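Local coordinates for protein beta-fructofuranosidase (Bifidobacterium adolescentis, PDB 6NOB) that probably hydrolyses terminal beta-fructofuranosides such as sucrose, as a glycoside hydrolase family 32 enzyme built around a beta-propeller, at residues F195-V200 with R268-C274; G278-D282 with D411-T415; P339-S345 with R357-L363. All coordinates share one frame; numbering follows the deposited sequence.

Interaction 1 of 3, residues F195-V200 with R268-C274; sequences FSGSAV and RDPKVEC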
ATOM      1  N   PHE A 195       8.571  -2.748  -9.863  1.00 27.71           N
ATOM      2  CA  PHE A 195       8.434  -2.254  -8.499  1.00 26.30           C
ATOM      3  C   PHE A 195       7.544  -1.009  -8.478  1.00 33.33           C
ATOM      4  O   PHE A 195       6.934  -0.625  -9.481  1.00 33.30           O
ATOM      5  CB  PHE A 195       9.807  -1.992  -7.886  1.00 25.03           C
ATOM      6  CG  PHE A 195      10.450  -3.217  -7.289  1.00 32.62           C
ATOM      7  CD1 PHE A 195      10.068  -4.487  -7.695  1.00 31.78           C
ATOM      8  CD2 PHE A 195      11.424  -3.096  -6.312  1.00 33.78           C
ATOM      9  CE1 PHE A 195      10.656  -5.612  -7.148  1.00 29.67           C
ATOM     10  CE2 PHE A 195      12.010  -4.217  -5.756  1.00 34.96           C
ATOM     11  CZ  PHE A 195      11.628  -5.478  -6.177  1.00 32.40           C
ATOM     12  N   SER A 196       7.479  -0.357  -7.320  1.00 32.30           N
ATOM     13  CA  SER A 196       6.482   0.673  -7.072  1.00 32.78           C
ATOM     14  C   SER A 196       6.703   1.887  -7.973  1.00 34.98           C
ATOM     15  O   SER A 196       7.805   2.132  -8.478  1.00 32.19           O
ATOM     16  CB  SER A 196       6.518   1.086  -5.603  1.00 30.94           C
ATOM     17  OG  SER A 196       5.886   0.104  -4.802  1.00 32.42           O
ATOM     18  N   GLY A 197       5.627   2.650  -8.176  1.00 26.98           N
ATOM     19  CA  GLY A 197       5.669   3.827  -9.027  1.00 26.71           C
ATOM     20  C   GLY A 197       4.496   4.750  -8.778  1.00 35.31           C
ATOM     21  O   GLY A 197       3.537   4.403  -8.084  1.00 35.30           O
ATOM     22  N   SER A 198       4.583   5.943  -9.365  1.00 33.68           N
ATOM     23  CA  SER A 198       3.589   7.002  -9.212  1.00 29.93           C
ATOM     24  C   SER A 198       2.986   7.359 -10.572  1.00 34.29           C
ATOM     25  O   SER A 198       3.379   6.823 -11.611  1.00 31.18           O
ATOM     26  CB  SER A 198       4.206   8.236  -8.548  1.00 31.11           C
ATOM     27  OG  SER A 198       5.359   8.670  -9.252  1.00 31.62           O
ATOM     28  N   ALA A 199       2.027   8.293 -10.559  1.00 31.93           N
ATOM     29  CA  ALA A 199       1.246   8.631 -11.744  1.00 32.03           C
ATOM     30  C   ALA A 199       1.150  10.138 -11.933  1.00 34.78           C
ATOM     31  O   ALA A 199       0.989  10.890 -10.967  1.00 29.79           O
ATOM     32  CB  ALA A 199      -0.168   8.047 -11.658  1.00 28.94           C
ATOM     33  N   VAL A 200       1.233  10.572 -13.191  1.00 33.07           N
ATOM     34  CA  VAL A 200       1.004  11.963 -13.570  1.00 37.03           C
ATOM     35  C   VAL A 200       0.040  11.970 -14.749  1.00 37.50           C
ATOM     36  O   VAL A 200       0.347  11.408 -15.807  1.00 32.89           O
ATOM     37  CB  VAL A 200       2.306  12.693 -13.936  1.00 35.87           C
ATOM     38  CG1 VAL A 200       2.013  14.143 -14.301  1.00 37.35           C
ATOM     39  CG2 VAL A 200       3.301  12.623 -12.792  1.00 35.56           C
ATOM     40  N   ARG A 268      14.747   3.611  -5.637  1.00 31.80           N
ATOM     41  CA  ARG A 268      13.457   3.135  -6.117  1.00 34.34           C
ATOM     42  C   ARG A 268      12.319   4.040  -5.656  1.00 38.49           C
ATOM     43  O   ARG A 268      12.514   5.016  -4.924  1.00 28.87           O
ATOM     44  CB  ARG A 268      13.217   1.699  -5.651  1.00 32.70           C
ATOM     45  CG  ARG A 268      13.196   1.526  -4.143  1.00 27.41           C
ATOM     46  CD  ARG A 268      12.811   0.095  -3.786  1.00 31.57           C
ATOM     47  NE  ARG A 268      13.135  -0.248  -2.405  1.00 35.69           N
ATOM     48  CZ  ARG A 268      14.326  -0.677  -2.002  1.00 37.95           C
ATOM     49  NH1 ARG A 268      15.316  -0.812  -2.877  1.00 34.44           N
ATOM     50  NH2 ARG A 268      14.529  -0.969  -0.724  1.00 33.51           N
ATOM     51  N   ASP A 269      11.114   3.691  -6.113  1.00 39.62           N
ATOM     52  CA  ASP A 269       9.833   4.281  -5.739  1.00 38.00           C
ATOM     53  C   ASP A 269       9.738   5.748  -6.153  1.00 36.56           C
ATOM     54  O   ASP A 269       9.528   6.619  -5.298  1.00 34.16           O
ATOM     55  CB  ASP A 269       9.609   4.136  -4.232  1.00 40.08           C
ATOM     56  CG  ASP A 269       9.811   2.710  -3.741  1.00 43.56           C
ATOM     57  OD1 ASP A 269       9.677   1.766  -4.551  1.00 43.52           O
ATOM     58  OD2 ASP A 269      10.107   2.533  -2.540  1.00 43.12           O
ATOM     59  N   PRO A 270       9.851   6.062  -7.444  1.00 34.20           N
ATOM     60  CA  PRO A 270       9.809   7.469  -7.860  1.00 28.89           C
ATOM     61  C   PRO A 270       8.429   8.067  -7.652  1.00 35.54           C
ATOM     62  O   PRO A 270       7.409   7.442  -7.953  1.00 36.06           O
ATOM     63  CB  PRO A 270      10.166   7.410  -9.348  1.00 30.36           C
ATOM     64  CG  PRO A 270       9.683   6.061  -9.777  1.00 27.93           C
ATOM     65  CD  PRO A 270       9.922   5.150  -8.601  1.00 28.28           C
ATOM     66  N   LYS A 271       8.406   9.294  -7.136  1.00 37.57           N
ATOM     67  CA  LYS A 271       7.170  10.040  -6.922  1.00 31.87           C
ATOM     68  C   LYS A 271       7.325  11.397  -7.595  1.00 34.06           C
ATOM     69  O   LYS A 271       8.173  12.199  -7.193  1.00 37.46           O
ATOM     70  CB  LYS A 271       6.867  10.189  -5.431  1.00 27.25           C
ATOM     71  CG  LYS A 271       5.424   9.889  -5.057  1.00 27.43           C
ATOM     72  CD  LYS A 271       4.475  10.858  -5.738  1.00 29.25           C
ATOM     73  CE  LYS A 271       3.029  10.540  -5.414  1.00 27.59           C
ATOM     74  NZ  LYS A 271       2.101  11.481  -6.107  1.00 30.74           N
ATOM     75  N   VAL A 272       6.516  11.649  -8.620  1.00 33.10           N
ATOM     76  CA  VAL A 272       6.625  12.852  -9.438  1.00 31.94           C
ATOM     77  C   VAL A 272       5.507  13.806  -9.033  1.00 33.71           C
ATOM     78  O   VAL A 272       4.321  13.472  -9.144  1.00 32.71           O
ATOM     79  CB  VAL A 272       6.565  12.516 -10.938  1.00 29.93           C
ATOM     80  CG1 VAL A 272       6.688  13.776 -11.784  1.00 29.35           C
ATOM     81  CG2 VAL A 272       7.665  11.530 -11.304  1.00 33.60           C
ATOM     82  N   GLU A 273       5.884  14.990  -8.558  1.00 33.72           N
ATOM     83  CA  GLU A 273       4.944  15.986  -8.057  1.00 34.10           C
ATOM     84  C   GLU A 273       5.004  17.212  -8.953  1.00 37.77           C
ATOM     85  O   GLU A 273       6.079  17.784  -9.152  1.00 43.17           O
ATOM     86  CB  GLU A 273       5.266  16.372  -6.614  1.00 26.72           C
ATOM     87  CG  GLU A 273       4.455  17.552  -6.103  1.00 33.68           C
ATOM     88  CD  GLU A 273       2.960  17.293  -6.134  1.00 37.14           C
ATOM     89  OE1 GLU A 273       2.546  16.157  -5.814  1.00 35.36           O
ATOM     90  OE2 GLU A 273       2.202  18.225  -6.480  1.00 38.78           O
ATOM     91  N   CYS A 274       3.853  17.628  -9.474  1.00 39.92           N
ATOM     92  CA  CYS A 274       3.815  18.720 -10.433  1.00 41.80           C
ATOM     93  C   CYS A 274       3.130  19.970  -9.908  1.00 41.47           C
ATOM     94  O   CYS A 274       3.194  21.007 -10.574  1.00 46.28           O
ATOM     95  CB  CYS A 274       3.120  18.262 -11.726  1.00 40.34           C
ATOM     96  SG  CYS A 274       4.033  17.000 -12.613  1.00 42.79           S
TER
HETATM   97  O   HOH W   1       0.865   8.888  -7.869  1.00 32.03           O
HETATM   98  O   HOH W   2       2.773  11.192  -8.775  1.00 34.32           O
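Ser198 OG is gripped twice by the 268-274 segment: it donates to Pro270 O at 2.7 Å, from above the carbonyl plane, and accepts from Val272 N at 3.3 Å, a bent bond of 144°. With chi1 at 54°, OG sits between the backbone N and the carbonyl carbon, within reach of both partners. The two strands run parallel, 5.2 Å between axes at 4°, yet no direct backbone hydrogen bond joins them. They are the inner strands of successive blades of the family's five-bladed propeller, and the Ser198 hydroxyl makes both direct hydrogen bonds between them; its backbone pairs with Tyr220 of its own blade. Arg268, Asp269 and Pro270 match the family's RDP motif, whose aspartate stabilises the transition state in relatives and probably does so here; Arg268 NH2 forms a salt bridge with Glu375. Asp269 OD1 lies against Ser196 CB at 3.4 Å, while Ser196 OG bonds to Asp131 and Asp269 OD2 to Cys376 N. The bent chain of Lys271 passes beside Ser198 CB; its NZ donates to a water at 2.8 Å and also to Ser440 O. Val200 crosses Val272 nearly at right angles, CG2 meeting CG1 at 3.7 Å, and Val200 CG1 rests 3.9 Å from Cys274 SG.

Interaction 2 of 3, residues G278-D282 with D411-T415; sequences GEALD and DLVNT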
ATOM      1  N   GLY A 278       6.730  27.977  -4.828  1.00 39.03           N
ATOM      2  CA  GLY A 278       7.710  28.584  -3.952  1.00 41.48           C
ATOM      3  C   GLY A 278       8.990  28.944  -4.687  1.00 46.03           C
ATOM      4  O   GLY A 278       9.223  28.567  -5.837  1.00 45.64           O
ATOM      5  N   GLU A 279       9.847  29.684  -3.979  1.00 49.87           N
ATOM      6  CA  GLU A 279      11.053  30.232  -4.591  1.00 55.55           C
ATOM      7  C   GLU A 279      12.095  29.170  -4.914  1.00 52.11           C
ATOM      8  O   GLU A 279      13.026  29.451  -5.677  1.00 52.08           O
ATOM      9  CB  GLU A 279      11.667  31.286  -3.672  1.00 66.56           C
ATOM     10  CG  GLU A 279      10.967  32.629  -3.719  1.00 81.45           C
ATOM     11  CD  GLU A 279      11.882  33.772  -3.335  1.00 93.07           C
ATOM     12  OE1 GLU A 279      13.116  33.591  -3.394  1.00 97.43           O
ATOM     13  OE2 GLU A 279      11.366  34.850  -2.969  1.00 98.45           O
ATOM     14  N   ALA A 280      11.970  27.967  -4.360  1.00 51.82           N
ATOM     15  CA  ALA A 280      12.995  26.946  -4.519  1.00 46.12           C
ATOM     16  C   ALA A 280      12.796  26.068  -5.748  1.00 47.28           C
ATOM     17  O   ALA A 280      13.706  25.308  -6.095  1.00 48.97           O
ATOM     18  CB  ALA A 280      13.054  26.061  -3.270  1.00 42.10           C
ATOM     19  N   LEU A 281      11.648  26.155  -6.417  1.00 48.04           N
ATOM     20  CA  LEU A 281      11.321  25.258  -7.515  1.00 44.87           C
ATOM     21  C   LEU A 281      11.147  26.021  -8.820  1.00 46.62           C
ATOM     22  O   LEU A 281      10.722  27.181  -8.836  1.00 47.26           O
ATOM     23  CB  LEU A 281      10.044  24.463  -7.217  1.00 38.77           C
ATOM     24  CG  LEU A 281      10.112  23.556  -5.992  1.00 36.47           C
ATOM     25  CD1 LEU A 281       8.814  22.788  -5.829  1.00 35.11           C
ATOM     26  CD2 LEU A 281      11.292  22.605  -6.107  1.00 34.68           C
ATOM     27  N   ASP A 282      11.484  25.350  -9.918  1.00 40.84           N
ATOM     28  CA  ASP A 282      11.266  25.874 -11.258  1.00 43.86           C
ATOM     29  C   ASP A 282       9.845  25.524 -11.681  1.00 47.43           C
ATOM     30  O   ASP A 282       9.523  24.340 -11.840  1.00 47.70           O
ATOM     31  CB  ASP A 282      12.292  25.295 -12.237  1.00 41.31           C
ATOM     32  CG  ASP A 282      12.312  26.021 -13.571  1.00 45.35           C
ATOM     33  OD1 ASP A 282      11.317  26.696 -13.910  1.00 46.93           O
ATOM     34  OD2 ASP A 282      13.331  25.913 -14.288  1.00 46.64           O
ATOM     35  N   ASP A 411       9.770  24.273   5.142  1.00 46.90           N
ATOM     36  CA  ASP A 411       9.839  25.169   3.996  1.00 46.27           C
ATOM     37  C   ASP A 411      10.894  24.672   3.017  1.00 49.24           C
ATOM     38  O   ASP A 411      12.038  24.412   3.407  1.00 49.92           O
ATOM     39  CB  ASP A 411      10.167  26.597   4.435  1.00 45.82           C
ATOM     40  CG  ASP A 411       9.290  27.072   5.575  1.00 57.73           C
ATOM     41  OD1 ASP A 411       8.094  26.714   5.598  1.00 60.43           O
ATOM     42  OD2 ASP A 411       9.797  27.803   6.450  1.00 63.91           O
ATOM     43  N   LEU A 412      10.503  24.536   1.753  1.00 45.85           N
ATOM     44  CA  LEU A 412      11.446  24.263   0.674  1.00 40.96           C
ATOM     45  C   LEU A 412      12.239  25.530   0.380  1.00 46.60           C
ATOM     46  O   LEU A 412      11.675  26.526  -0.082  1.00 54.81           O
ATOM     47  CB  LEU A 412      10.691  23.797  -0.565  1.00 39.27           C
ATOM     48  CG  LEU A 412      11.264  22.650  -1.393  1.00 39.83           C
ATOM     49  CD1 LEU A 412      11.587  21.458  -0.513  1.00 39.15           C
ATOM     50  CD2 LEU A 412      10.270  22.271  -2.473  1.00 33.64           C
ATOM     51  N   VAL A 413      13.542  25.503   0.641  1.00 49.34           N
ATOM     52  CA  VAL A 413      14.371  26.696   0.530  1.00 49.16           C
ATOM     53  C   VAL A 413      15.396  26.512  -0.581  1.00 52.84           C
ATOM     54  O   VAL A 413      15.777  25.391  -0.936  1.00 50.20           O
ATOM     55  CB  VAL A 413      15.072  27.032   1.865  1.00 48.93           C
ATOM     56  CG1 VAL A 413      14.040  27.264   2.956  1.00 51.50           C
ATOM     57  CG2 VAL A 413      16.023  25.918   2.262  1.00 45.98           C
ATOM     58  N   ASN A 414      15.844  27.639  -1.125  1.00 56.96           N
ATOM     59  CA  ASN A 414      16.844  27.668  -2.182  1.00 54.40           C
ATOM     60  C   ASN A 414      18.238  27.718  -1.570  1.00 60.40           C
ATOM     61  O   ASN A 414      18.515  28.562  -0.714  1.00 72.71           O
ATOM     62  CB  ASN A 414      16.622  28.882  -3.085  1.00 58.15           C
ATOM     63  CG  ASN A 414      16.816  28.564  -4.549  1.00 72.35           C
ATOM     64  OD1 ASN A 414      16.926  27.399  -4.935  1.00 78.83           O
ATOM     65  ND2 ASN A 414      16.859  29.602  -5.377  1.00 76.43           N
ATOM     66  N   THR A 415      19.108  26.808  -2.000  1.00 53.88           N
ATOM     67  CA  THR A 415      20.495  26.787  -1.556  1.00 57.68           C
ATOM     68  C   THR A 415      21.419  26.679  -2.762  1.00 65.32           C
ATOM     69  O   THR A 415      20.981  26.480  -3.899  1.00 67.39           O
ATOM     70  CB  THR A 415      20.778  25.630  -0.583  1.00 49.77           C
ATOM     71  OG1 THR A 415      21.015  24.424  -1.322  1.00 46.61           O
ATOM     72  CG2 THR A 415      19.617  25.423   0.386  1.00 42.99           C
TER
HETATM   73  O   HOH W   3       9.801  26.370  -2.916  1.00 48.98           O
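Ala280 presses its methyl onto the backbone of segment 411-415, CB lying 3.5 Å from Leu412 O and 3.6 Å from Val413 C. It belongs to a type I turn from Gly278 to Leu281, and its CB points toward the strand. The turn is closed by a weak bond, Leu281 N to Gly278 O at 3.5 Å, and Gly278 has a positive phi of 106° that suits glycine. No direct hydrogen bond crosses the contact. A water accepts from Ala280 N at 3.1 Å and donates weakly to Leu412 O, linking the two backbones beside the methyl. Next to Ala280, Leu281 has its CG anti to the carbonyl carbon (chi1 -61°), and its branched end swings back to Leu412. The two leucines cross at about a right angle: Leu412 CD2 lies against CG and both methyls of Leu281, 3.7 Å from Leu281 CD1. Asn414 flanks Ala280 with its amide, OD1 being 4.0 Å from Ala280 CA; Asn414 ND2 hydrogen-bonds to a PEG molecule, probably from the crystallisation liquor. The contact lies at the surface, between the loop that joins strands 268-273 and 285-295 in one propeller blade and strand 405-415 of the next, where Leu412 also packs on Leu421 of strand 418-428 and Leu281 on Met276 of its own loop.

Interaction 3 of 3, residues P339-S345 with R357-L363; sequences PAMTLFS and RYEGPVL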
ATOM      1  N   PRO A 339      19.889   7.511   5.047  1.00 39.67           N
ATOM      2  CA  PRO A 339      18.760   7.537   4.110  1.00 36.71           C
ATOM      3  C   PRO A 339      18.564   8.929   3.529  1.00 39.25           C
ATOM      4  O   PRO A 339      18.618   9.933   4.243  1.00 43.25           O
ATOM      5  CB  PRO A 339      17.570   7.113   4.976  1.00 41.30           C
ATOM      6  CG  PRO A 339      18.186   6.319   6.092  1.00 39.38           C
ATOM      7  CD  PRO A 339      19.506   6.972   6.365  1.00 36.89           C
ATOM      8  N   ALA A 340      18.340   8.985   2.217  1.00 33.53           N
ATOM      9  CA  ALA A 340      18.204  10.255   1.520  1.00 36.73           C
ATOM     10  C   ALA A 340      17.121  10.170   0.455  1.00 44.85           C
ATOM     11  O   ALA A 340      16.940   9.127  -0.181  1.00 40.95           O
ATOM     12  CB  ALA A 340      19.527  10.680   0.871  1.00 32.98           C
ATOM     13  N   MET A 341      16.408  11.278   0.269  1.00 41.14           N
ATOM     14  CA  MET A 341      15.464  11.444  -0.832  1.00 38.54           C
ATOM     15  C   MET A 341      16.173  12.229  -1.924  1.00 36.77           C
ATOM     16  O   MET A 341      16.314  13.452  -1.832  1.00 43.67           O
ATOM     17  CB  MET A 341      14.202  12.162  -0.375  1.00 38.78           C
ATOM     18  CG  MET A 341      13.266  11.312   0.438  1.00 42.51           C
ATOM     19  SD  MET A 341      11.702  12.160   0.688  1.00 44.89           S
ATOM     20  CE  MET A 341      11.006  11.144   1.987  1.00 40.46           C
ATOM     21  N   THR A 342      16.621  11.528  -2.955  1.00 36.80           N
ATOM     22  CA  THR A 342      17.310  12.174  -4.059  1.00 38.24           C
ATOM     23  C   THR A 342      16.298  12.805  -5.006  1.00 33.83           C
ATOM     24  O   THR A 342      15.369  12.138  -5.474  1.00 32.57           O
ATOM     25  CB  THR A 342      18.197  11.170  -4.790  1.00 37.30           C
ATOM     26  OG1 THR A 342      17.547   9.892  -4.824  1.00 35.51           O
ATOM     27  CG2 THR A 342      19.537  11.045  -4.079  1.00 31.87           C
ATOM     28  N   LEU A 343      16.477  14.094  -5.276  1.00 31.93           N
ATOM     29  CA  LEU A 343      15.532  14.881  -6.052  1.00 30.97           C
ATOM     30  C   LEU A 343      16.006  15.021  -7.494  1.00 36.57           C
ATOM     31  O   LEU A 343      17.189  15.264  -7.750  1.00 34.45           O
ATOM     32  CB  LEU A 343      15.348  16.265  -5.426  1.00 36.00           C
ATOM     33  CG  LEU A 343      14.222  17.135  -5.981  1.00 37.36           C
ATOM     34  CD1 LEU A 343      12.870  16.491  -5.737  1.00 34.01           C
ATOM     35  CD2 LEU A 343      14.275  18.523  -5.367  1.00 37.13           C
ATOM     36  N   PHE A 344      15.070  14.863  -8.430  1.00 35.10           N
ATOM     37  CA  PHE A 344      15.313  15.045  -9.853  1.00 27.83           C
ATOM     38  C   PHE A 344      14.233  15.944 -10.437  1.00 36.13           C
ATOM     39  O   PHE A 344      13.115  16.016  -9.920  1.00 36.44           O
ATOM     40  CB  PHE A 344      15.321  13.712 -10.613  1.00 28.52           C
ATOM     41  CG  PHE A 344      16.382  12.751 -10.160  1.00 31.14           C
ATOM     42  CD1 PHE A 344      16.172  11.928  -9.064  1.00 25.18           C
ATOM     43  CD2 PHE A 344      17.582  12.656 -10.844  1.00 29.87           C
ATOM     44  CE1 PHE A 344      17.144  11.038  -8.653  1.00 32.03           C
ATOM     45  CE2 PHE A 344      18.558  11.768 -10.438  1.00 37.21           C
ATOM     46  CZ  PHE A 344      18.340  10.957  -9.341  1.00 33.58           C
ATOM     47  N   SER A 345      14.566  16.626 -11.532  1.00 34.02           N
ATOM     48  CA  SER A 345      13.600  17.486 -12.201  1.00 36.71           C
ATOM     49  C   SER A 345      13.756  17.378 -13.710  1.00 36.49           C
ATOM     50  O   SER A 345      14.851  17.141 -14.225  1.00 38.52           O
ATOM     51  CB  SER A 345      13.742  18.956 -11.788  1.00 33.29           C
ATOM     52  OG  SER A 345      15.005  19.469 -12.156  1.00 39.03           O
ATOM     53  N   ARG A 357      17.172  15.776 -14.465  1.00 40.13           N
ATOM     54  CA  ARG A 357      18.350  16.425 -13.908  1.00 42.15           C
ATOM     55  C   ARG A 357      18.442  16.145 -12.413  1.00 42.52           C
ATOM     56  O   ARG A 357      17.474  16.358 -11.677  1.00 45.03           O
ATOM     57  CB  ARG A 357      18.276  17.929 -14.167  1.00 42.27           C
ATOM     58  CG  ARG A 357      19.495  18.725 -13.757  1.00 42.43           C
ATOM     59  CD  ARG A 357      19.302  20.190 -14.123  1.00 42.30           C
ATOM     60  NE  ARG A 357      18.270  20.824 -13.305  1.00 45.84           N
ATOM     61  CZ  ARG A 357      17.676  21.975 -13.607  1.00 47.76           C
ATOM     62  NH1 ARG A 357      18.004  22.621 -14.718  1.00 45.17           N
ATOM     63  NH2 ARG A 357      16.752  22.479 -12.799  1.00 40.25           N
ATOM     64  N   TYR A 358      19.603  15.669 -11.967  1.00 39.86           N
ATOM     65  CA  TYR A 358      19.798  15.400 -10.548  1.00 40.48           C
ATOM     66  C   TYR A 358      19.936  16.712  -9.784  1.00 39.50           C
ATOM     67  O   TYR A 358      20.772  17.555 -10.120  1.00 41.03           O
ATOM     68  CB  TYR A 358      21.032  14.522 -10.334  1.00 42.00           C
ATOM     69  CG  TYR A 358      21.304  14.187  -8.881  1.00 37.82           C
ATOM     70  CD1 TYR A 358      20.259  13.933  -8.002  1.00 36.26           C
ATOM     71  CD2 TYR A 358      22.604  14.122  -8.391  1.00 38.03           C
ATOM     72  CE1 TYR A 358      20.499  13.630  -6.676  1.00 37.97           C
ATOM     73  CE2 TYR A 358      22.854  13.819  -7.063  1.00 35.82           C
ATOM     74  CZ  TYR A 358      21.795  13.575  -6.210  1.00 39.06           C
ATOM     75  OH  TYR A 358      22.027  13.272  -4.888  1.00 40.50           O
ATOM     76  N   GLU A 359      19.111  16.882  -8.752  1.00 37.76           N
ATOM     77  CA  GLU A 359      19.068  18.117  -7.981  1.00 36.17           C
ATOM     78  C   GLU A 359      19.690  17.986  -6.596  1.00 40.51           C
ATOM     79  O   GLU A 359      19.660  18.953  -5.827  1.00 42.21           O
ATOM     80  CB  GLU A 359      17.619  18.600  -7.846  1.00 37.11           C
ATOM     81  CG  GLU A 359      16.905  18.840  -9.170  1.00 36.14           C
ATOM     82  CD  GLU A 359      17.064  20.264  -9.669  1.00 41.36           C
ATOM     83  OE1 GLU A 359      16.728  20.530 -10.841  1.00 39.35           O
ATOM     84  OE2 GLU A 359      17.527  21.122  -8.887  1.00 44.75           O
ATOM     85  N   GLY A 360      20.251  16.829  -6.255  1.00 40.21           N
ATOM     86  CA  GLY A 360      20.784  16.607  -4.934  1.00 33.35           C
ATOM     87  C   GLY A 360      19.740  16.031  -4.000  1.00 37.14           C
ATOM     88  O   GLY A 360      18.564  15.893  -4.355  1.00 38.15           O
ATOM     89  N   PRO A 361      20.153  15.666  -2.785  1.00 39.22           N
ATOM     90  CA  PRO A 361      19.189  15.163  -1.793  1.00 38.25           C
ATOM     91  C   PRO A 361      18.365  16.301  -1.211  1.00 36.81           C
ATOM     92  O   PRO A 361      18.899  17.199  -0.556  1.00 39.07           O
ATOM     93  CB  PRO A 361      20.083  14.512  -0.732  1.00 33.84           C
ATOM     94  CG  PRO A 361      21.374  15.260  -0.832  1.00 32.72           C
ATOM     95  CD  PRO A 361      21.541  15.596  -2.297  1.00 36.02           C
ATOM     96  N   VAL A 362      17.053  16.262  -1.455  1.00 39.20           N
ATOM     97  CA  VAL A 362      16.167  17.259  -0.862  1.00 36.84           C
ATOM     98  C   VAL A 362      16.032  17.024   0.638  1.00 37.98           C
ATOM     99  O   VAL A 362      15.751  17.960   1.398  1.00 44.99           O
ATOM    100  CB  VAL A 362      14.796  17.246  -1.569  1.00 34.35           C
ATOM    101  CG1 VAL A 362      14.036  15.969  -1.250  1.00 25.98           C
ATOM    102  CG2 VAL A 362      13.976  18.470  -1.189  1.00 30.29           C
ATOM    103  N   LEU A 363      16.247  15.789   1.089  1.00 37.37           N
ATOM    104  CA  LEU A 363      16.090  15.435   2.492  1.00 35.09           C
ATOM    105  C   LEU A 363      16.995  14.258   2.824  1.00 35.34           C
ATOM    106  O   LEU A 363      17.086  13.298   2.055  1.00 30.98           O
ATOM    107  CB  LEU A 363      14.632  15.083   2.819  1.00 35.50           C
ATOM    108  CG  LEU A 363      14.346  14.657   4.261  1.00 38.57           C
ATOM    109  CD1 LEU A 363      14.542  15.830   5.205  1.00 37.03           C
ATOM    110  CD2 LEU A 363      12.941  14.084   4.398  1.00 33.54           C
TER
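A beta hairpin, strands 337-347 and 357-365, forms the outer part of a propeller blade, and these segments are its two antiparallel arms. Near the connecting loop the pairing is regular: Arg357 N donates to Ser345 O at 2.7 Å and Ser345 N to Arg357 O at 2.9 Å. A beta bulge follows, with Glu359 and Gly360 both opposite Leu343; Glu359 N donates to Leu343 O, and Leu343 N to Gly360 O at 2.9 Å. At Gly360 phi is 90°, where a CB would be jammed against the preceding carbonyl O. Beyond it the chain turns a corner at Val362, whose N bonds to Met341 O, while Met341 N makes a straight bond to Leu363 O. On one face of the hairpin Phe344 and Tyr358 form a non-hydrogen-bonded pair. Tyr358 CD1 hangs over one face of the Phe344 ring near its rim, 3.7 Å from Phe344 CE2, with the planes inclined at 37°; Tyr358 also meets Phe263 edge-to-face. Its OH end lies 3.4 Å from Thr342 CG2, whereas Thr342 OG1 turns to Thr290. The other face carries Leu343, with CB 4.0 Å from Val362 CB, and the polar end of the hairpin. Here the Arg357 chain bends at chi3 (69°) and brings NE and NH2 side-on to one oxygen, Glu359 OE1. NH2 reaches the syn lone pair of OE1 at 2.8 Å, while NE meets the same oxygen from above the carboxylate plane.

Overall arrangement
The three contacts lie on the same side of the chain's centre and lead outward. Interaction 1, centred 13 Å from the middle of the chain, joins two blades at their inner strands, where Asp131, Asp269 and Glu375 probably form the active site, as in family relatives. Strand 268-273 belongs to the same sheet as the hairpin of interaction 3, whose centre is 14 Å away; nearest atoms of the two contacts are about 7 Å apart. Segment 278-282 follows 268-274 after three residues and carries the chain to interaction 2, 21 Å from interaction 1 between centres. Interactions 2 and 3, 13 Å apart between centres, touch: Leu412 CD1 packs on Val362 CG2 at 3.9 Å.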